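Local coordinates for protein possible adhesin (Caldicellulosiruptor kronotskyensis, PDB 4WA0) that probably mediates attachment of the bacterium to cellulose, being the magnesium-binding, beta-helical C-terminal domain of a tapirin adhesin, at residues Glu264-Asn268 / Asp269-Arg273; Thr308-Asn311 / Gly312-Ser316; Thr187-Ala191 / Ser192-Ser196; Leu146-Ile149 / Asp150-Val154; Pro342-Gln345 / Gln346-Ser350. One frame throughout, in Å; residues are numbered along the deposited sequence. Where two conformers were deposited one is given.

Overall arrangement
All five contacts are local and belong to a domain built as a beta-helix. Contact 1 is a strand-to-helix junction, contact 2 a corner, contact 3 a helix N-cap, contact 4 a beta turn and contact 5 successive turns of a helix. Contacts 1, 2 and 5 lie on one side of the chain's centre, and contacts 3 and 4 on the other. Between centres, contacts 1 and 2 are about 12 Å apart, 2 and 5 about 16 Å, 3 and 4 about 13 Å, and 1 and 3 about 57 Å. Contacts 1 and 5 lie toward the magnesium site: the side chain of E271 is about 9 Å from the ion, and that of D347 about 12 Å.

Contact 1: Glu264-Asn268 / Asp269-Arg273; sequences ESYIN and DNEAR
A strand-to-helix junction of the beta-helix brings N268, the N-cap residue, against E271 and A272 in the first turn of helix 269-280. The E271 side chain runs alongside that of N268 in the same direction. ND2 of N268 donates to OE1 of E271 at 3.0 Å. It meets the oxygen on its syn side, 26° out of the carboxylate plane. The N268 side chain makes no capping bond; its CG stands beside the backbone N (chi1 -57°), which puts the amide next to E271. Water 1 accepts from N268 N and donates to E271 OE1, 2.8 Å from that oxygen. OE1 is therefore held by two donors, and it also lies at the edge of the Y266 ring. The backbone bond from A272 N to N268 O measures 2.9 Å. On the buried side, I267 CG2 meets A272 CB at 4.0 Å. Within the helix, R273 NH1 forms a salt bridge with D269 OD2 at 3.0 Å, reaching it from above the carboxylate plane. D269 OD1 accepts from V303 N, outside the junction. Such a junction, where a strand of the coil passes straight into a helix, here lies near L246, a magnesium ligand.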
loop_
_atom_site.group_PDB
_atom_site.type_symbol
_atom_site.label_atom_id
_atom_site.label_comp_id
_atom_site.label_asym_id
_atom_site.label_seq_id
_atom_site.Cartn_x
_atom_site.Cartn_y
_atom_site.Cartn_z
ATOM N N GLU A 264 24.070 -5.651 -1.367
ATOM C CA GLU A 264 24.148 -4.604 -0.387
ATOM C C GLU A 264 23.839 -3.229 -0.959
ATOM O O GLU A 264 22.949 -2.513 -0.487
ATOM C CB GLU A 264 25.514 -4.608 0.324
ATOM C CG GLU A 264 25.751 -3.435 1.263
ATOM C CD GLU A 264 24.913 -3.452 2.549
ATOM O OE1 GLU A 264 24.138 -4.424 2.788
ATOM O OE2 GLU A 264 25.025 -2.514 3.361
ATOM N N SER A 265 24.544 -2.869 -2.013
ATOM C CA SER A 265 24.388 -1.531 -2.581
ATOM C C SER A 265 23.214 -1.296 -3.495
ATOM O O SER A 265 22.755 -0.141 -3.650
ATOM C CB SER A 265 25.711 -1.164 -3.345
ATOM O OG SER A 265 26.824 -1.127 -2.442
ATOM N N TYR A 266 22.766 -2.355 -4.185
ATOM C CA TYR A 266 21.768 -2.301 -5.192
ATOM C C TYR A 266 21.624 -3.732 -5.730
ATOM O O TYR A 266 22.481 -4.601 -5.536
ATOM C CB TYR A 266 22.085 -1.317 -6.360
ATOM C CG TYR A 266 23.497 -1.458 -6.952
ATOM C CD1 TYR A 266 23.797 -2.446 -7.891
ATOM C CD2 TYR A 266 24.500 -0.576 -6.613
ATOM C CE1 TYR A 266 25.070 -2.559 -8.397
ATOM C CE2 TYR A 266 25.804 -0.766 -7.054
ATOM C CZ TYR A 266 26.054 -1.674 -7.997
ATOM O OH TYR A 266 27.291 -1.849 -8.505
ATOM N N ILE A 267 20.487 -3.952 -6.395
ATOM C CA ILE A 267 20.351 -5.054 -7.275
ATOM C C ILE A 267 19.787 -4.603 -8.631
ATOM O O ILE A 267 18.719 -3.998 -8.712
ATOM C CB ILE A 267 19.459 -6.232 -6.724
ATOM C CG1 ILE A 267 19.958 -6.744 -5.390
ATOM C CG2 ILE A 267 19.378 -7.322 -7.759
ATOM C CD1 ILE A 267 18.945 -7.617 -4.637
ATOM N N ASN A 268 20.450 -5.040 -9.686
ATOM C CA ASN A 268 19.960 -4.880 -11.067
ATOM C C ASN A 268 19.668 -6.265 -11.678
ATOM O O ASN A 268 20.424 -7.206 -11.430
ATOM C CB ASN A 268 20.990 -4.126 -11.939
ATOM C CG ASN A 268 21.309 -2.797 -11.359
ATOM O OD1 ASN A 268 20.417 -2.085 -10.883
ATOM N ND2 ASN A 268 22.630 -2.463 -11.270
ATOM N N ASP A 269 18.551 -6.392 -12.387
ATOM C CA ASP A 269 18.084 -7.761 -12.645
ATOM C C ASP A 269 18.903 -8.569 -13.588
ATOM O O ASP A 269 18.995 -9.787 -13.412
ATOM C CB ASP A 269 16.610 -7.824 -12.960
ATOM C CG ASP A 269 16.278 -7.283 -14.296
ATOM O OD1 ASP A 269 16.974 -6.405 -14.830
ATOM O OD2 ASP A 269 15.234 -7.771 -14.817
ATOM N N ASN A 270 19.559 -7.928 -14.554
ATOM C CA ASN A 270 20.433 -8.700 -15.417
ATOM C C ASN A 270 21.653 -9.262 -14.644
ATOM O O ASN A 270 22.095 -10.399 -14.902
ATOM C CB ASN A 270 20.844 -7.830 -16.572
ATOM C CG ASN A 270 21.678 -6.659 -16.103
ATOM O OD1 ASN A 270 21.284 -5.943 -15.204
ATOM N ND2 ASN A 270 22.863 -6.507 -16.664
ATOM N N GLU A 271 22.228 -8.504 -13.706
ATOM C CA GLU A 271 23.218 -9.001 -12.783
ATOM C C GLU A 271 22.686 -10.101 -11.818
ATOM O O GLU A 271 23.395 -11.093 -11.521
ATOM C CB GLU A 271 23.829 -7.852 -11.950
ATOM C CG GLU A 271 24.708 -6.978 -12.867
ATOM C CD GLU A 271 24.873 -5.519 -12.473
ATOM O OE1 GLU A 271 24.150 -5.017 -11.587
ATOM O OE2 GLU A 271 25.713 -4.831 -13.173
ATOM N N ALA A 272 21.446 -9.951 -11.370
ATOM C CA ALA A 272 20.797 -11.000 -10.580
ATOM C C ALA A 272 20.678 -12.310 -11.386
ATOM O O ALA A 272 20.987 -13.409 -10.867
ATOM C CB ALA A 272 19.433 -10.580 -10.046
ATOM N N ARG A 273 20.338 -12.205 -12.646
ATOM C CA ARG A 273 20.274 -13.429 -13.491
ATOM C C ARG A 273 21.628 -14.107 -13.656
ATOM O O ARG A 273 21.692 -15.340 -13.658
ATOM C CB ARG A 273 19.696 -13.141 -14.844
ATOM C CG ARG A 273 18.186 -12.821 -14.892
ATOM C CD ARG A 273 17.612 -12.762 -16.342
ATOM N NE ARG A 273 17.821 -11.482 -17.012
ATOM C CZ ARG A 273 17.124 -10.351 -16.776
ATOM N NH1 ARG A 273 16.116 -10.364 -15.913
ATOM N NH2 ARG A 273 17.444 -9.198 -17.405
HETATM O O HOH W 1 23.165 -5.832 -9.114
#

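Contact 2: Thr308-Asn311 / Gly312-Ser316; sequences TIMN and GSIIS
M310, a selenomethionine, has CG between its backbone N and carbonyl carbon (chi1 69°), and its chain bends near the end (chi3 -86°). The first torsion sends the chain to the inner side of the corner, and the bend turns CE toward the next strand. CE of M310 comes to 3.7 Å from S313 O. The same CE meets I314 CG1 at 4.2 Å, an apolar contact between methyl and methylene groups. The I314 side chain brings its end nearer to M310 than its base. This is a corner of the beta-helix: strands 308-311 and 313-316 run 89° apart and belong to different faces. The chain turns at G312, whose backbone angles would press a side chain against the preceding carbonyl oxygen. Inside the corner, M310 also packs on L292, L294 and L335, and I314 meets L335, F321 and I300. CB of N311 points away from strand 313-316, and the side chain touches K336. CB of S313 points away from strand 308-311, and its OG is hydrogen-bonded to H293 ND1.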
loop_
_atom_site.group_PDB
_atom_site.type_symbol
_atom_site.label_atom_id
_atom_site.label_comp_id
_atom_site.label_asym_id
_atom_site.label_seq_id
_atom_site.Cartn_x
_atom_site.Cartn_y
_atom_site.Cartn_z
ATOM N N THR A 308 8.339 -7.545 -16.477
ATOM C CA THR A 308 9.022 -8.577 -15.685
ATOM C C THR A 308 8.015 -9.242 -14.835
ATOM O O THR A 308 7.251 -8.535 -14.159
ATOM C CB THR A 308 10.101 -7.957 -14.790
ATOM O OG1 THR A 308 10.990 -7.186 -15.601
ATOM C CG2 THR A 308 10.816 -9.035 -14.013
ATOM N N ILE A 309 7.992 -10.574 -14.856
ATOM C CA ILE A 309 7.091 -11.335 -13.985
ATOM C C ILE A 309 7.916 -12.083 -12.962
ATOM O O ILE A 309 8.822 -12.843 -13.387
ATOM C CB ILE A 309 6.317 -12.351 -14.796
ATOM C CG1 ILE A 309 5.484 -11.532 -15.784
ATOM C CG2 ILE A 309 5.443 -13.259 -13.914
ATOM C CD1 ILE A 309 4.798 -12.340 -16.849
HETATM N N MSE A 310 7.570 -11.930 -11.690
HETATM C CA MSE A 310 8.222 -12.745 -10.651
HETATM C C MSE A 310 7.316 -13.290 -9.587
HETATM O O MSE A 310 6.204 -12.799 -9.346
HETATM C CB MSE A 310 9.419 -12.004 -9.991
HETATM C CG MSE A 310 9.012 -10.876 -9.174
HETATM SE SE MSE A 310 10.615 -9.917 -8.431
HETATM C CE MSE A 310 10.828 -11.025 -6.909
ATOM N N ASN A 311 7.806 -14.333 -8.944
ATOM C CA ASN A 311 7.151 -14.981 -7.811
ATOM C C ASN A 311 8.097 -14.986 -6.629
ATOM O O ASN A 311 9.218 -15.433 -6.777
ATOM C CB ASN A 311 6.850 -16.460 -8.144
ATOM C CG ASN A 311 5.890 -16.596 -9.314
ATOM O OD1 ASN A 311 4.686 -16.514 -9.134
ATOM N ND2 ASN A 311 6.415 -16.857 -10.481
ATOM N N GLY A 312 7.694 -14.428 -5.494
ATOM C CA GLY A 312 8.562 -14.219 -4.393
ATOM C C GLY A 312 8.330 -12.996 -3.561
ATOM O O GLY A 312 7.215 -12.730 -3.133
ATOM N N SER A 313 9.389 -12.217 -3.365
ATOM C CA SER A 313 9.277 -11.011 -2.583
ATOM C C SER A 313 10.490 -10.127 -2.791
ATOM O O SER A 313 11.553 -10.584 -3.285
ATOM C CB SER A 313 9.047 -11.358 -1.084
ATOM O OG SER A 313 10.239 -11.842 -0.444
ATOM N N ILE A 314 10.321 -8.882 -2.379
ATOM C CA ILE A 314 11.344 -7.793 -2.441
ATOM C C ILE A 314 11.452 -7.126 -1.093
ATOM O O ILE A 314 10.431 -6.634 -0.535
ATOM C CB ILE A 314 10.976 -6.721 -3.514
ATOM C CG1 ILE A 314 10.898 -7.368 -4.824
ATOM C CG2 ILE A 314 11.915 -5.536 -3.421
ATOM C CD1 ILE A 314 10.243 -6.447 -5.819
ATOM N N ILE A 315 12.690 -7.066 -0.542
ATOM C CA ILE A 315 12.953 -6.502 0.780
ATOM C C ILE A 315 14.081 -5.518 0.694
ATOM O O ILE A 315 15.164 -5.875 0.234
ATOM C CB ILE A 315 13.290 -7.600 1.803
ATOM C CG1 ILE A 315 12.106 -8.535 1.931
ATOM C CG2 ILE A 315 13.611 -6.992 3.193
ATOM C CD1 ILE A 315 12.397 -9.813 2.632
ATOM N N SER A 316 13.816 -4.284 1.106
ATOM C CA SER A 316 14.875 -3.319 1.208
ATOM C C SER A 316 15.102 -3.033 2.674
ATOM O O SER A 316 14.149 -2.816 3.440
ATOM C CB SER A 316 14.433 -2.022 0.573
ATOM O OG SER A 316 15.163 -0.899 1.120
#

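Contact 3: Thr187-Ala191 / Ser192-Ser196; sequences TTPDA and STIIS
D190 OD1 accepts from T193 N at 3.1 Å and is approached by the T193 hydroxyl as well. This capping bond is nearly straight, with an N-H...acceptor angle of 163°, and the donor lies almost in line with the C-O bond of the carboxylate. T193 OG1 stands 3.0 Å from D190 OD1. The D190 and T193 side chains cross at about a right angle. D190 CG sits between the backbone N and the carbonyl carbon (chi1 76°), which folds the carboxylate back over the start of the helix. Water 2 joins the same two residues by another route. It accepts from D190 N and donates to T193 OG1, 2.8 Å from the hydroxyl. T193 OG1 is further hydrogen-bonded to V169 N of strand 166-170, tying the helix start to the neighbouring coil. The main chain then enters the helix through I194 N to D190 O and I195 N to A191 O, both 3.0 Å long. Just ahead of the cap, P189 packs across T193 and I194, again at about right angles. Its CB touches T193 CG2 at 3.5 Å, and its CG lies 4.1 Å from I194 CG1. T193 CG2 is anti to its backbone N, on the side that faces the proline. P189 and I194 both rest on Y206, while T193 is buried against L167. The arrangement is an aspartate N-cap, here starting the short helix 191-195 between strands 182-185 and 197-199 near one end of the beta-helix.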
loop_
_atom_site.group_PDB
_atom_site.type_symbol
_atom_site.label_atom_id
_atom_site.label_comp_id
_atom_site.label_asym_id
_atom_site.label_seq_id
_atom_site.Cartn_x
_atom_site.Cartn_y
_atom_site.Cartn_z
ATOM N N THR A 187 -21.230 19.295 15.237
ATOM C CA THR A 187 -21.668 20.683 14.922
ATOM C C THR A 187 -22.818 20.622 13.963
ATOM O O THR A 187 -23.263 19.517 13.511
ATOM C CB THR A 187 -20.463 21.437 14.245
ATOM O OG1 THR A 187 -20.045 20.734 13.047
ATOM C CG2 THR A 187 -19.260 21.532 15.205
ATOM N N THR A 188 -23.317 21.795 13.618
ATOM C CA THR A 188 -24.428 21.960 12.657
ATOM C C THR A 188 -23.930 22.694 11.415
ATOM O O THR A 188 -23.328 23.784 11.530
ATOM C CB THR A 188 -25.636 22.747 13.272
ATOM O OG1 THR A 188 -26.152 21.989 14.373
ATOM C CG2 THR A 188 -26.707 22.963 12.233
ATOM N N PRO A 189 -24.044 22.057 10.269
ATOM C CA PRO A 189 -23.530 22.701 9.069
ATOM C C PRO A 189 -24.359 23.880 8.567
ATOM O O PRO A 189 -25.368 24.284 9.158
ATOM C CB PRO A 189 -23.542 21.605 7.992
ATOM C CG PRO A 189 -24.054 20.386 8.623
ATOM C CD PRO A 189 -24.560 20.699 10.030
ATOM N N ASP A 190 -23.851 24.482 7.485
ATOM C CA ASP A 190 -24.560 25.537 6.794
ATOM C C ASP A 190 -25.671 25.088 5.876
ATOM O O ASP A 190 -25.809 23.891 5.536
ATOM C CB ASP A 190 -23.556 26.508 6.121
ATOM C CG ASP A 190 -22.904 26.025 4.877
ATOM O OD1 ASP A 190 -23.208 25.005 4.269
ATOM O OD2 ASP A 190 -21.998 26.821 4.439
ATOM N N ALA A 191 -26.505 26.012 5.456
ATOM C CA ALA A 191 -27.687 25.607 4.660
ATOM C C ALA A 191 -27.353 24.856 3.395
ATOM O O ALA A 191 -28.013 23.914 3.056
ATOM C CB ALA A 191 -28.626 26.769 4.364
ATOM N N SER A 192 -26.314 25.302 2.697
ATOM C CA SER A 192 -25.974 24.667 1.429
ATOM C C SER A 192 -25.603 23.197 1.622
ATOM O O SER A 192 -26.088 22.297 0.902
ATOM C CB SER A 192 -24.827 25.386 0.727
ATOM O OG SER A 192 -25.294 26.583 0.111
ATOM N N THR A 193 -24.803 22.969 2.650
ATOM C CA THR A 193 -24.422 21.613 3.009
ATOM C C THR A 193 -25.649 20.772 3.289
ATOM O O THR A 193 -25.793 19.675 2.761
ATOM C CB THR A 193 -23.461 21.611 4.201
ATOM O OG1 THR A 193 -22.204 22.226 3.828
ATOM C CG2 THR A 193 -23.266 20.278 4.750
ATOM N N ILE A 194 -26.514 21.288 4.141
ATOM C CA ILE A 194 -27.693 20.502 4.515
ATOM C C ILE A 194 -28.535 20.125 3.267
ATOM O O ILE A 194 -29.020 19.006 3.138
ATOM C CB ILE A 194 -28.516 21.231 5.610
ATOM C CG1 ILE A 194 -27.689 21.309 6.895
ATOM C CG2 ILE A 194 -29.907 20.576 5.787
ATOM C CD1 ILE A 194 -28.369 22.092 8.025
ATOM N N ILE A 195 -28.745 21.064 2.338
ATOM C CA ILE A 195 -29.542 20.803 1.149
ATOM C C ILE A 195 -28.829 19.880 0.133
ATOM O O ILE A 195 -29.452 19.449 -0.859
ATOM C CB ILE A 195 -30.048 22.139 0.513
ATOM C CG1 ILE A 195 -28.926 22.854 -0.222
ATOM C CG2 ILE A 195 -30.648 23.030 1.610
ATOM C CD1 ILE A 195 -29.273 24.118 -0.971
ATOM N N SER A 196 -27.538 19.577 0.389
ATOM C CA SER A 196 -26.754 18.657 -0.420
ATOM C C SER A 196 -26.722 17.236 0.134
ATOM O O SER A 196 -26.070 16.377 -0.447
ATOM C CB SER A 196 -25.322 19.173 -0.567
ATOM O OG SER A 196 -25.276 20.386 -1.210
HETATM O O HOH W 2 -21.244 23.325 6.263
#

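Contact 4: Leu146-Ile149 / Asp150-Val154; sequences LEVI and DGATV
V148 branches at CB into two methyls: CG1 is turned mainly to A152 at the end of the turn, CG2 to V154 on the strand after it. CG1 is anti to the backbone N (chi1 -170°) and lies over the A152 backbone, 3.4 Å from A152 O. The same methyl meets A152 CB at 3.9 Å and T153 CA at 4.0 Å. CG2 of V148 touches CG2 of V154 at 3.6 Å. The two valine side chains cross at a slant. L146 CD1 adds a looser contact to V154 CG2 at 4.5 Å. These apolar groups lie inside a bend of the beta-helix, between strand 145-149 and strand 153-156. L127, L167 and M134 of the surrounding strands adjoin them. The chain reverses through a type I' turn from I149 to A152. A152 N donates to I149 O at 3.2 Å. The N-H points well at the oxygen, but the donor sits above the carbonyl plane, 62° out of it. The backbone angles of G151 would press a CB against the preceding carbonyl oxygen, and its N is hydrogen-bonded to S173 OG. At the start of the turn, the D150 side chain follows the line of I149. I149 CD1 comes 3.5 Å from D150 OD2, and R170 packs on both residues. T153 points away from strand 145-149, and its OG1 bonds to N133 OD1.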
loop_
_atom_site.group_PDB
_atom_site.type_symbol
_atom_site.label_atom_id
_atom_site.label_comp_id
_atom_site.label_asym_id
_atom_site.label_seq_id
_atom_site.Cartn_x
_atom_site.Cartn_y
_atom_site.Cartn_z
ATOM N N LEU A 146 -15.341 16.342 7.456
ATOM C CA LEU A 146 -15.612 15.608 6.216
ATOM C C LEU A 146 -16.037 16.697 5.208
ATOM O O LEU A 146 -17.099 17.291 5.331
ATOM C CB LEU A 146 -16.683 14.557 6.422
ATOM C CG LEU A 146 -17.159 13.809 5.159
ATOM C CD1 LEU A 146 -16.009 13.153 4.428
ATOM C CD2 LEU A 146 -18.303 12.791 5.439
ATOM N N GLU A 147 -15.194 16.954 4.217
ATOM C CA GLU A 147 -15.383 18.017 3.217
ATOM C C GLU A 147 -15.560 17.313 1.887
ATOM O O GLU A 147 -14.672 16.558 1.435
ATOM C CB GLU A 147 -14.131 18.920 3.175
ATOM C CG GLU A 147 -14.331 20.011 2.170
ATOM C CD GLU A 147 -13.209 21.037 2.147
ATOM O OE1 GLU A 147 -12.217 20.858 2.898
ATOM O OE2 GLU A 147 -13.350 21.985 1.337
ATOM N N VAL A 148 -16.664 17.568 1.225
ATOM C CA VAL A 148 -17.047 16.906 -0.018
ATOM C C VAL A 148 -17.410 17.968 -1.048
ATOM O O VAL A 148 -18.472 18.608 -0.931
ATOM C CB VAL A 148 -18.229 15.926 0.193
ATOM C CG1 VAL A 148 -18.489 15.039 -1.017
ATOM C CG2 VAL A 148 -18.084 15.034 1.447
ATOM N N ILE A 149 -16.521 18.231 -1.984
ATOM C CA ILE A 149 -16.650 19.414 -2.874
ATOM C C ILE A 149 -16.389 19.107 -4.353
ATOM O O ILE A 149 -15.728 18.103 -4.714
ATOM C CB ILE A 149 -15.787 20.615 -2.396
ATOM C CG1 ILE A 149 -14.279 20.416 -2.578
ATOM C CG2 ILE A 149 -16.137 20.949 -0.923
ATOM C CD1 ILE A 149 -13.468 21.631 -2.327
ATOM N N ASP A 150 -16.823 20.051 -5.186
ATOM C CA ASP A 150 -16.392 20.113 -6.564
ATOM C C ASP A 150 -16.784 18.853 -7.333
ATOM O O ASP A 150 -16.106 18.461 -8.330
ATOM C CB ASP A 150 -14.886 20.399 -6.662
ATOM C CG ASP A 150 -14.482 21.732 -6.067
ATOM O OD1 ASP A 150 -15.330 22.648 -5.815
ATOM O OD2 ASP A 150 -13.270 21.926 -5.831
ATOM N N GLY A 151 -17.910 18.247 -6.951
ATOM C CA GLY A 151 -18.435 17.122 -7.665
ATOM C C GLY A 151 -18.271 15.759 -7.031
ATOM O O GLY A 151 -18.826 14.773 -7.548
ATOM N N ALA A 152 -17.498 15.718 -5.925
ATOM C CA ALA A 152 -17.275 14.526 -5.180
ATOM C C ALA A 152 -18.576 14.073 -4.561
ATOM O O ALA A 152 -19.461 14.908 -4.298
ATOM C CB ALA A 152 -16.194 14.724 -4.143
ATOM N N THR A 153 -18.722 12.784 -4.347
ATOM C CA THR A 153 -19.810 12.237 -3.550
ATOM C C THR A 153 -19.324 11.299 -2.425
ATOM O O THR A 153 -18.275 10.670 -2.546
ATOM C CB THR A 153 -20.925 11.501 -4.338
ATOM O OG1 THR A 153 -20.500 10.239 -4.840
ATOM C CG2 THR A 153 -21.304 12.344 -5.578
ATOM N N VAL A 154 -20.135 11.183 -1.389
ATOM C CA VAL A 154 -19.939 10.230 -0.299
ATOM C C VAL A 154 -21.282 9.542 -0.068
ATOM O O VAL A 154 -22.345 10.192 0.038
ATOM C CB VAL A 154 -19.416 10.874 1.006
ATOM C CG1 VAL A 154 -19.385 9.845 2.098
ATOM C CG2 VAL A 154 -17.996 11.468 0.812
#

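Contact 5: Pro342-Gln345 / Gln346-Ser350; sequences PPIQ and QDIES
I344 CG2 meets I348 CD1 at 3.8 Å, one helical turn further on. I348 CG1 also lies close to I344 O, 3.3 Å away. I348 CG1 stands beside its own backbone N (chi1 -68°), and the chain beyond is extended (chi2 165°), which carries CD1 back along the helix to I344. Both isoleucines are buried. The main-chain bonds around them fix their spacing: I348 N to I344 O is 3.0 Å, and E349 N to Q345 O is 2.8 Å. Earlier in the helix, Q346 N and D347 N bond to P342 O and P343 O. On another flank, the ends of Q345 and E349 are joined by water 3. It donates to Q345 OE1 at 2.7 Å and, over a short distance, to E349 OE2. The amide is also held through its other end, as Q345 NE2 donates to P340 O. Further out, I344 rests on Q258 and V260, and I348 on Y262 of the same strand 258-263. D347 OD2 bonds to Y262 OH and T249 OG1, which links the helix to strands 258-263 and 247-251. The buried i to i+4 isoleucines and the polar residues on another flank are consistent with an amphipathic helix packed on these two strands of the beta-helix domain.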
loop_
_atom_site.group_PDB
_atom_site.type_symbol
_atom_site.label_atom_id
_atom_site.label_comp_id
_atom_site.label_asym_id
_atom_site.label_seq_id
_atom_site.Cartn_x
_atom_site.Cartn_y
_atom_site.Cartn_z
ATOM N N PRO A 342 11.568 -22.748 4.494
ATOM C CA PRO A 342 12.191 -22.583 5.803
ATOM C C PRO A 342 13.728 -22.366 5.783
ATOM O O PRO A 342 14.203 -21.459 6.504
ATOM C CB PRO A 342 11.701 -23.794 6.598
ATOM C CG PRO A 342 10.393 -24.149 5.931
ATOM C CD PRO A 342 10.551 -23.822 4.476
ATOM N N PRO A 343 14.448 -23.066 4.894
ATOM C CA PRO A 343 15.869 -22.793 4.851
ATOM C C PRO A 343 16.173 -21.397 4.370
ATOM O O PRO A 343 17.159 -20.794 4.840
ATOM C CB PRO A 343 16.404 -23.814 3.874
ATOM C CG PRO A 343 15.440 -24.940 3.942
ATOM C CD PRO A 343 14.106 -24.296 4.148
ATOM N N ILE A 344 15.393 -20.892 3.412
ATOM C CA ILE A 344 15.661 -19.540 2.935
ATOM C C ILE A 344 15.246 -18.495 3.983
ATOM O O ILE A 344 15.980 -17.519 4.227
ATOM C CB ILE A 344 14.892 -19.278 1.605
ATOM C CG1 ILE A 344 15.361 -20.241 0.526
ATOM C CG2 ILE A 344 15.019 -17.824 1.239
ATOM C CD1 ILE A 344 16.854 -20.072 0.223
ATOM N N GLN A 345 14.131 -18.729 4.682
ATOM C CA GLN A 345 13.776 -17.903 5.853
ATOM C C GLN A 345 14.891 -17.846 6.865
ATOM O O GLN A 345 15.305 -16.780 7.361
ATOM C CB GLN A 345 12.546 -18.462 6.586
ATOM C CG GLN A 345 11.176 -18.462 5.897
ATOM C CD GLN A 345 10.066 -19.256 6.646
ATOM O OE1 GLN A 345 9.880 -19.113 7.845
ATOM N NE2 GLN A 345 9.320 -20.104 5.916
ATOM N N GLN A 346 15.458 -19.002 7.185
ATOM C CA GLN A 346 16.501 -19.045 8.181
ATOM C C GLN A 346 17.755 -18.261 7.688
ATOM O O GLN A 346 18.417 -17.535 8.442
ATOM C CB GLN A 346 16.866 -20.488 8.470
ATOM C CG GLN A 346 17.940 -20.662 9.509
ATOM C CD GLN A 346 17.479 -20.049 10.832
ATOM O OE1 GLN A 346 16.517 -20.527 11.448
ATOM N NE2 GLN A 346 18.106 -18.911 11.228
ATOM N N ASP A 347 18.081 -18.408 6.415
ATOM C CA ASP A 347 19.283 -17.761 5.824
ATOM C C ASP A 347 19.142 -16.252 5.910
ATOM O O ASP A 347 20.097 -15.533 6.231
ATOM C CB ASP A 347 19.432 -18.137 4.358
ATOM C CG ASP A 347 20.752 -17.649 3.757
ATOM O OD1 ASP A 347 21.784 -18.210 4.134
ATOM O OD2 ASP A 347 20.742 -16.817 2.859
ATOM N N ILE A 348 17.965 -15.785 5.591
ATOM C CA ILE A 348 17.671 -14.344 5.590
ATOM C C ILE A 348 17.698 -13.848 7.015
ATOM O O ILE A 348 18.374 -12.857 7.302
ATOM C CB ILE A 348 16.290 -14.060 4.992
ATOM C CG1 ILE A 348 16.242 -14.363 3.477
ATOM C CG2 ILE A 348 15.896 -12.599 5.256
ATOM C CD1 ILE A 348 14.859 -14.449 2.892
ATOM N N GLU A 349 16.988 -14.552 7.924
ATOM C CA GLU A 349 17.054 -14.227 9.372
ATOM C C GLU A 349 18.446 -14.124 9.889
ATOM O O GLU A 349 18.756 -13.208 10.657
ATOM C CB GLU A 349 16.203 -15.230 10.217
ATOM C CG GLU A 349 14.708 -14.944 10.031
ATOM C CD GLU A 349 13.736 -16.110 10.235
ATOM O OE1 GLU A 349 14.125 -17.228 10.608
ATOM O OE2 GLU A 349 12.512 -15.887 9.975
ATOM N N SER A 350 19.327 -15.021 9.464
ATOM C CA SER A 350 20.678 -15.063 9.979
ATOM C C SER A 350 21.483 -13.885 9.479
ATOM O O SER A 350 22.250 -13.273 10.232
ATOM C CB SER A 350 21.389 -16.351 9.593
ATOM O OG SER A 350 20.741 -17.446 10.240
HETATM O O HOH W 3 10.855 -17.751 9.994
#